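Local coordinates for TSC1 N-terminal domain (Chaetomium thermophilum, PDB 7A0M), which probably helps bring the TSC complex to lysosomal membranes by binding phosphoinositide lipids, and so contributes to the regulation of mTORC1 signalling, at residues 73-76 with 77-81; 93-96 with 97-100; 144-147 with 148-151. One frame throughout, in Å; residues are numbered along the deposited sequence.

The three contacts follow one another along the chain, each within a single helix: interaction 1 on helix 69-81, interaction 2 on helix 89-105 and interaction 3 on helix 142-153. Interaction 2 is the middle member, its centre about 12 Å from the centre of each of the others, whereas interactions 1 and 3 are about 22 Å apart between centres and do not touch. On one side Phe75 and Leu79 pack against Trp95; on the other, Phe93 and Trp96 meet Trp144 and Leu148 beside a salt bridge between Asp97 and Arg147. Helices laid side by side in this way are consistent with an elongated alpha-solenoid, built without strands.

Interaction 1: residues 73-76 with 77-81; sequences AAFV and AVLRQ
Ala77, Val78, Leu79 and Arg80 each give their backbone N-H to the carbonyl oxygen four residues earlier. Ala77 N lies 3.2 Å from Ala73 O. At the other end of the series Arg80 N lies 2.8 Å from Val76 O. This is the regular i to i+4 pattern of an alpha-helix, near the C-terminal end of helix 69-81 in the all-helical TSC1 domain. Side chains spaced one turn apart therefore come together on the same flank. Phe75 and Leu79 form the apolar pair: Leu79 CD2 approaches Phe75 CE2 obliquely at 4.2 Å. Both side chains leave with CG opposite the backbone N (chi1 -177° for Phe75, -164° for Leu79), which sends the ring and the isobutyl group in similar directions, into the interior. There they meet Trp95 of helix 89-105, and Trp61 and Leu57 of helix 45-65. A large aromatic and a branched leucine suit such a buried seam. Ala74 and Val78 lie on another flank, against Phe19 of helix 9-21. The small methyl of Ala74 probably lets that helix come close, and Val78 CG2 rests 3.2 Å from Ala74 O, beside the carbonyl that also accepts Val78 N. Val76 and Arg80 make the third pair. The valine's compact, branched side chain fits a buried place between Leu99 of helix 89-105 and Ser116 of helix 113-125. The arginine serves two purposes: its methylenes pack on the helix, and its NH2 reaches Glu123 of helix 113-125 in a salt bridge. The chain is nearly extended through CG and then bends at chi3 (52°). Before the bend Arg80 CG passes 3.1 Å from Val76 O, and Arg80 CD then crosses the valine, lying 4.0 Å from Val76 CG1.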
ATOM      1  N   ALA B  73     -45.964  29.413  27.539  1.00 92.54           N
ATOM      2  CA  ALA B  73     -45.402  28.202  28.125  1.00 88.70           C
ATOM      3  C   ALA B  73     -46.467  27.429  28.886  1.00 91.17           C
ATOM      4  O   ALA B  73     -46.507  26.194  28.836  1.00 92.28           O
ATOM      5  CB  ALA B  73     -44.231  28.556  29.040  1.00 88.78           C
ATOM      6  N   ALA B  74     -47.333  28.142  29.610  1.00 85.97           N
ATOM      7  CA  ALA B  74     -48.454  27.491  30.277  1.00 85.13           C
ATOM      8  C   ALA B  74     -49.431  26.907  29.264  1.00 89.22           C
ATOM      9  O   ALA B  74     -49.922  25.786  29.442  1.00 90.89           O
ATOM     10  CB  ALA B  74     -49.160  28.480  31.201  1.00 85.35           C
ATOM     11  N   PHE B  75     -49.722  27.654  28.194  1.00 89.00           N
ATOM     12  CA  PHE B  75     -50.651  27.175  27.174  1.00 85.22           C
ATOM     13  C   PHE B  75     -50.121  25.930  26.473  1.00 85.67           C
ATOM     14  O   PHE B  75     -50.893  25.025  26.137  1.00 86.30           O
ATOM     15  CB  PHE B  75     -50.932  28.282  26.159  1.00 82.54           C
ATOM     16  CG  PHE B  75     -51.944  27.908  25.115  1.00 82.88           C
ATOM     17  CD1 PHE B  75     -53.299  27.942  25.403  1.00 77.91           C
ATOM     18  CD2 PHE B  75     -51.543  27.534  23.843  1.00 83.90           C
ATOM     19  CE1 PHE B  75     -54.234  27.599  24.444  1.00 77.49           C
ATOM     20  CE2 PHE B  75     -52.472  27.193  22.880  1.00 79.65           C
ATOM     21  CZ  PHE B  75     -53.820  27.224  23.180  1.00 77.70           C
ATOM     22  N   VAL B  76     -48.808  25.866  26.239  1.00 85.58           N
ATOM     23  CA  VAL B  76     -48.237  24.686  25.597  1.00 78.44           C
ATOM     24  C   VAL B  76     -48.385  23.469  26.501  1.00 75.85           C
ATOM     25  O   VAL B  76     -48.679  22.363  26.031  1.00 76.23           O
ATOM     26  CB  VAL B  76     -46.767  24.937  25.214  1.00 76.87           C
ATOM     27  CG1 VAL B  76     -46.130  23.664  24.685  1.00 71.65           C
ATOM     28  CG2 VAL B  76     -46.673  26.038  24.173  1.00 77.49           C
ATOM     29  N   ALA B  77     -48.201  23.655  27.810  1.00 82.35           N
ATOM     30  CA  ALA B  77     -48.379  22.551  28.749  1.00 87.13           C
ATOM     31  C   ALA B  77     -49.804  22.020  28.698  1.00 90.71           C
ATOM     32  O   ALA B  77     -50.026  20.804  28.746  1.00 88.59           O
ATOM     33  CB  ALA B  77     -48.021  22.999  30.165  1.00 84.39           C
ATOM     34  N   VAL B  78     -50.787  22.918  28.608  1.00 92.83           N
ATOM     35  CA  VAL B  78     -52.174  22.490  28.469  1.00 96.22           C
ATOM     36  C   VAL B  78     -52.388  21.785  27.139  1.00 82.69           C
ATOM     37  O   VAL B  78     -53.088  20.768  27.065  1.00 81.94           O
ATOM     38  CB  VAL B  78     -53.114  23.699  28.607  1.00 98.05           C
ATOM     39  CG1 VAL B  78     -54.549  23.239  28.624  1.00 99.34           C
ATOM     40  CG2 VAL B  78     -52.792  24.476  29.859  1.00 99.20           C
ATOM     41  N   LEU B  79     -51.795  22.316  26.070  1.00 76.06           N
ATOM     42  CA  LEU B  79     -51.969  21.719  24.752  1.00 77.43           C
ATOM     43  C   LEU B  79     -51.327  20.340  24.668  1.00 82.55           C
ATOM     44  O   LEU B  79     -51.816  19.475  23.933  1.00 83.83           O
ATOM     45  CB  LEU B  79     -51.404  22.655  23.687  1.00 77.29           C
ATOM     46  CG  LEU B  79     -51.810  22.391  22.242  1.00 78.82           C
ATOM     47  CD1 LEU B  79     -53.324  22.322  22.122  1.00 81.77           C
ATOM     48  CD2 LEU B  79     -51.267  23.506  21.375  1.00 81.95           C
ATOM     49  N   ARG B  80     -50.235  20.118  25.404  1.00 87.97           N
ATOM     50  CA  ARG B  80     -49.602  18.803  25.413  1.00 84.05           C
ATOM     51  C   ARG B  80     -50.507  17.760  26.059  1.00 79.76           C
ATOM     52  O   ARG B  80     -50.653  16.649  25.537  1.00 81.63           O
ATOM     53  CB  ARG B  80     -48.253  18.874  26.132  1.00 77.53           C
ATOM     54  CG  ARG B  80     -47.219  19.712  25.400  1.00 78.57           C
ATOM     55  CD  ARG B  80     -45.947  19.918  26.206  1.00 78.56           C
ATOM     56  NE  ARG B  80     -45.390  18.665  26.706  1.00 81.75           N
ATOM     57  CZ  ARG B  80     -44.436  18.592  27.628  1.00 83.59           C
ATOM     58  NH1 ARG B  80     -43.928  19.701  28.151  1.00 83.28           N
ATOM     59  NH2 ARG B  80     -43.987  17.412  28.029  1.00 86.68           N
ATOM     60  N   GLN B  81     -51.117  18.098  27.196  1.00 79.95           N
ATOM     61  CA  GLN B  81     -51.953  17.131  27.900  1.00 82.70           C
ATOM     62  C   GLN B  81     -53.254  16.852  27.157  1.00 82.55           C
ATOM     63  O   GLN B  81     -53.761  15.726  27.204  1.00 85.48           O
ATOM     64  CB  GLN B  81     -52.255  17.631  29.309  1.00 87.07           C
ATOM     65  CG  GLN B  81     -51.029  17.909  30.155  1.00 93.24           C
ATOM     66  CD  GLN B  81     -51.405  18.371  31.541  1.00 99.17           C
ATOM     67  OE1 GLN B  81     -52.482  18.044  32.034  1.00102.65           O
ATOM     68  NE2 GLN B  81     -50.523  19.132  32.180  1.00 93.96           N
TER

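Interaction 2: residues 93-96 with 97-100; sequences FQWW and DKLL
Phe93 turns one ring face to the side chain of Asp97, one helical turn further on. With CG opposite the backbone N (chi1 175°), the ring lies along the helix toward the aspartate. Asp97 CB sits over that face near its rim, and Asp97 OD2 approaches Phe93 CE2 at 3.8 Å, with ring and carboxylate planes inclined by 49°. The CB methylene thus makes the apolar contact, while the charge is probably balanced by Arg147, which holds OD1 in a salt bridge. Trp95 and Lys98, three residues apart, run side by side: the lysine's methylenes flank the six-membered ring, with Lys98 CD 3.8 Å from Trp95 CZ3. A long aliphatic stem ending in an amine can thus pack on an indole while its charge leads away. Trp96 and Leu100 point the same way too, Leu100 CD2 lying 4.0 Å from Trp96 CH2, and the polar NE1 of this buried indole is satisfied by Thr121. In the backbone, Leu99 N is shared between Trp95 O at 2.9 Å and, weakly, Trp96 O at 3.4 Å. Several of these residues serve two or more neighbours: Trp95 and Leu99 face helix 69-81 and, with Lys98, helix 45-65; Trp96, Leu99 and Leu100 meet helix 113-125; and Phe93, Trp96 and Leu100 meet helix 142-153.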
ATOM      1  N   PHE B  93     -51.151  19.332  14.141  1.00 67.05           N
ATOM      2  CA  PHE B  93     -50.243  20.098  13.293  1.00 67.68           C
ATOM      3  C   PHE B  93     -50.643  21.567  13.244  1.00 76.34           C
ATOM      4  O   PHE B  93     -49.779  22.450  13.284  1.00 82.02           O
ATOM      5  CB  PHE B  93     -50.208  19.506  11.885  1.00 73.13           C
ATOM      6  CG  PHE B  93     -49.378  20.300  10.915  1.00 83.90           C
ATOM      7  CD1 PHE B  93     -47.998  20.191  10.916  1.00 83.15           C
ATOM      8  CD2 PHE B  93     -49.976  21.155  10.004  1.00 85.39           C
ATOM      9  CE1 PHE B  93     -47.227  20.918  10.027  1.00 80.09           C
ATOM     10  CE2 PHE B  93     -49.211  21.887   9.113  1.00 87.43           C
ATOM     11  CZ  PHE B  93     -47.834  21.767   9.125  1.00 85.66           C
ATOM     12  N   GLN B  94     -51.945  21.846  13.149  1.00 78.45           N
ATOM     13  CA  GLN B  94     -52.416  23.227  13.123  1.00 77.01           C
ATOM     14  C   GLN B  94     -51.976  23.992  14.364  1.00 69.61           C
ATOM     15  O   GLN B  94     -51.631  25.175  14.283  1.00 63.55           O
ATOM     16  CB  GLN B  94     -53.936  23.243  12.997  1.00 79.58           C
ATOM     17  CG  GLN B  94     -54.446  22.832  11.632  1.00 81.27           C
ATOM     18  CD  GLN B  94     -55.941  22.586  11.623  1.00 84.50           C
ATOM     19  OE1 GLN B  94     -56.668  23.055  12.499  1.00 86.89           O
ATOM     20  NE2 GLN B  94     -56.404  21.821  10.641  1.00 93.49           N
ATOM     21  N   TRP B  95     -51.971  23.330  15.520  1.00 62.93           N
ATOM     22  CA  TRP B  95     -51.534  23.997  16.740  1.00 63.21           C
ATOM     23  C   TRP B  95     -50.015  24.114  16.779  1.00 64.45           C
ATOM     24  O   TRP B  95     -49.480  25.165  17.149  1.00 67.93           O
ATOM     25  CB  TRP B  95     -52.059  23.249  17.962  1.00 59.71           C
ATOM     26  CG  TRP B  95     -53.473  23.604  18.298  1.00 63.60           C
ATOM     27  CD1 TRP B  95     -54.575  22.813  18.144  1.00 66.05           C
ATOM     28  CD2 TRP B  95     -53.947  24.855  18.810  1.00 66.03           C
ATOM     29  NE1 TRP B  95     -55.701  23.486  18.548  1.00 70.72           N
ATOM     30  CE2 TRP B  95     -55.344  24.743  18.959  1.00 71.71           C
ATOM     31  CE3 TRP B  95     -53.325  26.056  19.164  1.00 65.66           C
ATOM     32  CZ2 TRP B  95     -56.128  25.786  19.447  1.00 73.52           C
ATOM     33  CZ3 TRP B  95     -54.106  27.090  19.649  1.00 69.27           C
ATOM     34  CH2 TRP B  95     -55.492  26.947  19.785  1.00 73.19           C
ATOM     35  N   TRP B  96     -49.312  23.040  16.411  1.00 63.40           N
ATOM     36  CA  TRP B  96     -47.858  23.096  16.303  1.00 65.47           C
ATOM     37  C   TRP B  96     -47.431  24.161  15.297  1.00 67.66           C
ATOM     38  O   TRP B  96     -46.504  24.938  15.557  1.00 62.59           O
ATOM     39  CB  TRP B  96     -47.323  21.712  15.933  1.00 72.20           C
ATOM     40  CG  TRP B  96     -45.828  21.584  15.933  1.00 68.23           C
ATOM     41  CD1 TRP B  96     -45.053  21.044  16.920  1.00 64.60           C
ATOM     42  CD2 TRP B  96     -44.935  21.919  14.863  1.00 70.04           C
ATOM     43  NE1 TRP B  96     -43.729  21.070  16.552  1.00 66.42           N
ATOM     44  CE2 TRP B  96     -43.630  21.596  15.290  1.00 67.49           C
ATOM     45  CE3 TRP B  96     -45.109  22.478  13.593  1.00 67.48           C
ATOM     46  CZ2 TRP B  96     -42.508  21.814  14.493  1.00 60.76           C
ATOM     47  CZ3 TRP B  96     -43.993  22.693  12.804  1.00 66.80           C
ATOM     48  CH2 TRP B  96     -42.710  22.362  13.257  1.00 64.68           C
ATOM     49  N   ASP B  97     -48.097  24.205  14.141  1.00 75.26           N
ATOM     50  CA  ASP B  97     -47.814  25.240  13.151  1.00 75.57           C
ATOM     51  C   ASP B  97     -48.117  26.627  13.704  1.00 64.70           C
ATOM     52  O   ASP B  97     -47.392  27.591  13.428  1.00 61.93           O
ATOM     53  CB  ASP B  97     -48.646  24.980  11.891  1.00 78.93           C
ATOM     54  CG  ASP B  97     -48.176  25.780  10.691  1.00 80.08           C
ATOM     55  OD1 ASP B  97     -47.239  26.589  10.833  1.00 85.87           O
ATOM     56  OD2 ASP B  97     -48.760  25.607   9.599  1.00 85.94           O
ATOM     57  N   LYS B  98     -49.185  26.744  14.493  1.00 59.09           N
ATOM     58  CA  LYS B  98     -49.588  28.036  15.033  1.00 66.17           C
ATOM     59  C   LYS B  98     -48.634  28.534  16.114  1.00 70.13           C
ATOM     60  O   LYS B  98     -48.427  29.746  16.244  1.00 76.50           O
ATOM     61  CB  LYS B  98     -51.020  27.925  15.554  1.00 64.42           C
ATOM     62  CG  LYS B  98     -51.668  29.198  16.030  1.00 67.91           C
ATOM     63  CD  LYS B  98     -53.081  28.873  16.485  1.00 75.99           C
ATOM     64  CE  LYS B  98     -53.859  30.114  16.848  1.00 87.60           C
ATOM     65  NZ  LYS B  98     -53.993  31.062  15.707  1.00 96.60           N
ATOM     66  N   LEU B  99     -48.043  27.626  16.891  1.00 66.75           N
ATOM     67  CA  LEU B  99     -47.175  28.004  18.001  1.00 62.46           C
ATOM     68  C   LEU B  99     -45.697  28.076  17.633  1.00 64.38           C
ATOM     69  O   LEU B  99     -44.897  28.514  18.467  1.00 62.78           O
ATOM     70  CB  LEU B  99     -47.341  27.019  19.164  1.00 58.62           C
ATOM     71  CG  LEU B  99     -48.742  26.836  19.747  1.00 67.69           C
ATOM     72  CD1 LEU B  99     -48.683  26.034  21.037  1.00 71.19           C
ATOM     73  CD2 LEU B  99     -49.421  28.170  19.969  1.00 63.98           C
ATOM     74  N   LEU B 100     -45.315  27.649  16.427  1.00 57.70           N
ATOM     75  CA  LEU B 100     -43.900  27.554  16.078  1.00 57.45           C
ATOM     76  C   LEU B 100     -43.196  28.901  16.213  1.00 59.89           C
ATOM     77  O   LEU B 100     -42.250  29.048  16.996  1.00 56.30           O
ATOM     78  CB  LEU B 100     -43.745  27.005  14.659  1.00 57.16           C
ATOM     79  CG  LEU B 100     -42.298  26.869  14.180  1.00 55.54           C
ATOM     80  CD1 LEU B 100     -41.509  25.960  15.112  1.00 55.49           C
ATOM     81  CD2 LEU B 100     -42.246  26.348  12.752  1.00 56.54           C
TER

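Interaction 3: residues 144-147 with 148-151; sequences WLNR and LLVR
Arg147 and Arg151, one turn apart on helix 142-153, lie side by side and bring their guanidinium groups together. Arg151 NH2 comes up at the edge of the Arg147 group, 2.8 Å from Arg147 NH1, and the two planes stand almost at right angles, 82° apart. Both atoms are donors, so nothing is bonded between them; acids supply the acceptors. Asp101 bridges the pair, OD1 taking Arg151 NE and OD2 taking Arg147 NH1, while Asp97 OD1 receives Arg147 NE and Glu154 OE2 receives Arg151 NH1. The Arg147 chain folds at chi2 (-84°) and at chi3, which swings its head round toward Arg151. With a leucine in place of Arg151, Asp101 would probably keep Arg147 through OD2 but lose its second partner, and Glu154 OE2 would lose its mate. The backbone acceptors are filled in helical order. Trp144 O takes Leu148 N at 3.2 Å, Leu145 O takes Leu149 N, and Asn146 O takes Val150 N at 2.9 Å in a nearly straight bond (172° at hydrogen). The last of the series, Arg151 N to Arg147 O, is weak at 3.4 Å, and Arg151 CG crowds the same oxygen at 3.2 Å. Leucines suit two buried places, Leu148 packing on helix 168-183 and Trp96, Leu149 on helix 185-196. Helix 142-153 thus has an apolar side toward those later helices, and toward helix 89-105 a mix of apolar packing and paired charges; the shared Asp101, with Asp97 and Glu154, probably offsets the two positive charges and allows them to sit so close.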
ATOM      1  N   TRP B 144     -44.061  19.604   8.016  1.00 71.72           N
ATOM      2  CA  TRP B 144     -43.395  19.916   9.274  1.00 67.93           C
ATOM      3  C   TRP B 144     -41.967  20.369   9.003  1.00 66.31           C
ATOM      4  O   TRP B 144     -41.509  21.395   9.519  1.00 60.13           O
ATOM      5  CB  TRP B 144     -43.381  18.666  10.158  1.00 69.73           C
ATOM      6  CG  TRP B 144     -44.724  18.035  10.411  1.00 76.07           C
ATOM      7  CD1 TRP B 144     -45.385  17.191   9.565  1.00 79.57           C
ATOM      8  CD2 TRP B 144     -45.495  18.061  11.624  1.00 75.12           C
ATOM      9  NE1 TRP B 144     -46.554  16.761  10.136  1.00 77.14           N
ATOM     10  CE2 TRP B 144     -46.643  17.268  11.404  1.00 74.29           C
ATOM     11  CE3 TRP B 144     -45.347  18.702  12.859  1.00 70.97           C
ATOM     12  CZ2 TRP B 144     -47.633  17.101  12.371  1.00 73.82           C
ATOM     13  CZ3 TRP B 144     -46.335  18.531  13.820  1.00 73.75           C
ATOM     14  CH2 TRP B 144     -47.463  17.738  13.568  1.00 74.99           C
ATOM     15  N   LEU B 145     -41.251  19.595   8.183  1.00 62.84           N
ATOM     16  CA  LEU B 145     -39.850  19.868   7.879  1.00 64.19           C
ATOM     17  C   LEU B 145     -39.672  21.184   7.127  1.00 68.60           C
ATOM     18  O   LEU B 145     -38.756  21.959   7.430  1.00 68.08           O
ATOM     19  CB  LEU B 145     -39.282  18.701   7.074  1.00 52.30           C
ATOM     20  CG  LEU B 145     -39.036  17.427   7.882  1.00 52.25           C
ATOM     21  CD1 LEU B 145     -39.045  16.207   6.980  1.00 48.61           C
ATOM     22  CD2 LEU B 145     -37.717  17.528   8.627  1.00 59.41           C
ATOM     23  N   ASN B 146     -40.528  21.448   6.134  1.00 62.15           N
ATOM     24  CA  ASN B 146     -40.385  22.669   5.344  1.00 59.23           C
ATOM     25  C   ASN B 146     -40.521  23.911   6.212  1.00 75.56           C
ATOM     26  O   ASN B 146     -39.788  24.890   6.028  1.00 90.06           O
ATOM     27  CB  ASN B 146     -41.410  22.701   4.210  1.00 57.68           C
ATOM     28  CG  ASN B 146     -41.068  21.744   3.087  1.00 63.80           C
ATOM     29  OD1 ASN B 146     -39.921  21.322   2.939  1.00 63.85           O
ATOM     30  ND2 ASN B 146     -42.061  21.419   2.269  1.00 62.37           N
ATOM     31  N   ARG B 147     -41.459  23.896   7.162  1.00 70.82           N
ATOM     32  CA  ARG B 147     -41.572  25.006   8.101  1.00 71.28           C
ATOM     33  C   ARG B 147     -40.303  25.158   8.927  1.00 65.14           C
ATOM     34  O   ARG B 147     -39.807  26.273   9.121  1.00 68.71           O
ATOM     35  CB  ARG B 147     -42.787  24.800   9.004  1.00 71.53           C
ATOM     36  CG  ARG B 147     -44.085  25.314   8.408  1.00 65.54           C
ATOM     37  CD  ARG B 147     -44.237  26.799   8.669  1.00 67.89           C
ATOM     38  NE  ARG B 147     -44.965  27.054   9.908  1.00 75.16           N
ATOM     39  CZ  ARG B 147     -44.780  28.119  10.680  1.00 76.17           C
ATOM     40  NH1 ARG B 147     -43.875  29.028  10.353  1.00 78.49           N
ATOM     41  NH2 ARG B 147     -45.495  28.268  11.787  1.00 71.21           N
ATOM     42  N   LEU B 148     -39.755  24.043   9.410  1.00 60.25           N
ATOM     43  CA  LEU B 148     -38.504  24.094  10.157  1.00 59.69           C
ATOM     44  C   LEU B 148     -37.338  24.501   9.266  1.00 67.80           C
ATOM     45  O   LEU B 148     -36.469  25.273   9.686  1.00 63.24           O
ATOM     46  CB  LEU B 148     -38.232  22.735  10.799  1.00 62.32           C
ATOM     47  CG  LEU B 148     -39.216  22.245  11.861  1.00 64.40           C
ATOM     48  CD1 LEU B 148     -38.771  20.899  12.396  1.00 58.73           C
ATOM     49  CD2 LEU B 148     -39.319  23.259  12.991  1.00 58.52           C
ATOM     50  N   LEU B 149     -37.300  23.982   8.035  1.00 70.26           N
ATOM     51  CA  LEU B 149     -36.192  24.276   7.130  1.00 66.40           C
ATOM     52  C   LEU B 149     -36.132  25.757   6.784  1.00 72.50           C
ATOM     53  O   LEU B 149     -35.072  26.384   6.885  1.00 82.04           O
ATOM     54  CB  LEU B 149     -36.312  23.437   5.859  1.00 56.12           C
ATOM     55  CG  LEU B 149     -35.843  21.990   5.979  1.00 59.15           C
ATOM     56  CD1 LEU B 149     -36.223  21.203   4.741  1.00 47.15           C
ATOM     57  CD2 LEU B 149     -34.345  21.949   6.203  1.00 46.39           C
ATOM     58  N   VAL B 150     -37.262  26.333   6.365  1.00 72.04           N
ATOM     59  CA  VAL B 150     -37.276  27.740   5.967  1.00 82.85           C
ATOM     60  C   VAL B 150     -36.781  28.627   7.103  1.00 86.04           C
ATOM     61  O   VAL B 150     -35.984  29.548   6.891  1.00 91.04           O
ATOM     62  CB  VAL B 150     -38.689  28.146   5.502  1.00 84.77           C
ATOM     63  CG1 VAL B 150     -38.914  29.642   5.703  1.00 83.90           C
ATOM     64  CG2 VAL B 150     -38.895  27.774   4.044  1.00 88.18           C
ATOM     65  N   ARG B 151     -37.225  28.358   8.324  1.00 70.78           N
ATOM     66  CA  ARG B 151     -36.743  29.133   9.461  1.00 72.68           C
ATOM     67  C   ARG B 151     -35.278  28.848   9.786  1.00 78.48           C
ATOM     68  O   ARG B 151     -34.571  29.727  10.295  1.00 75.93           O
ATOM     69  CB  ARG B 151     -37.664  28.877  10.644  1.00 79.52           C
ATOM     70  CG  ARG B 151     -39.073  29.229  10.229  1.00 88.28           C
ATOM     71  CD  ARG B 151     -39.653  30.319  11.071  1.00 87.72           C
ATOM     72  NE  ARG B 151     -41.048  30.546  10.720  1.00 88.11           N
ATOM     73  CZ  ARG B 151     -41.413  31.201   9.623  1.00 84.76           C
ATOM     74  NH1 ARG B 151     -40.486  31.676   8.800  1.00 72.39           N
ATOM     75  NH2 ARG B 151     -42.692  31.410   9.357  1.00 88.79           N
TER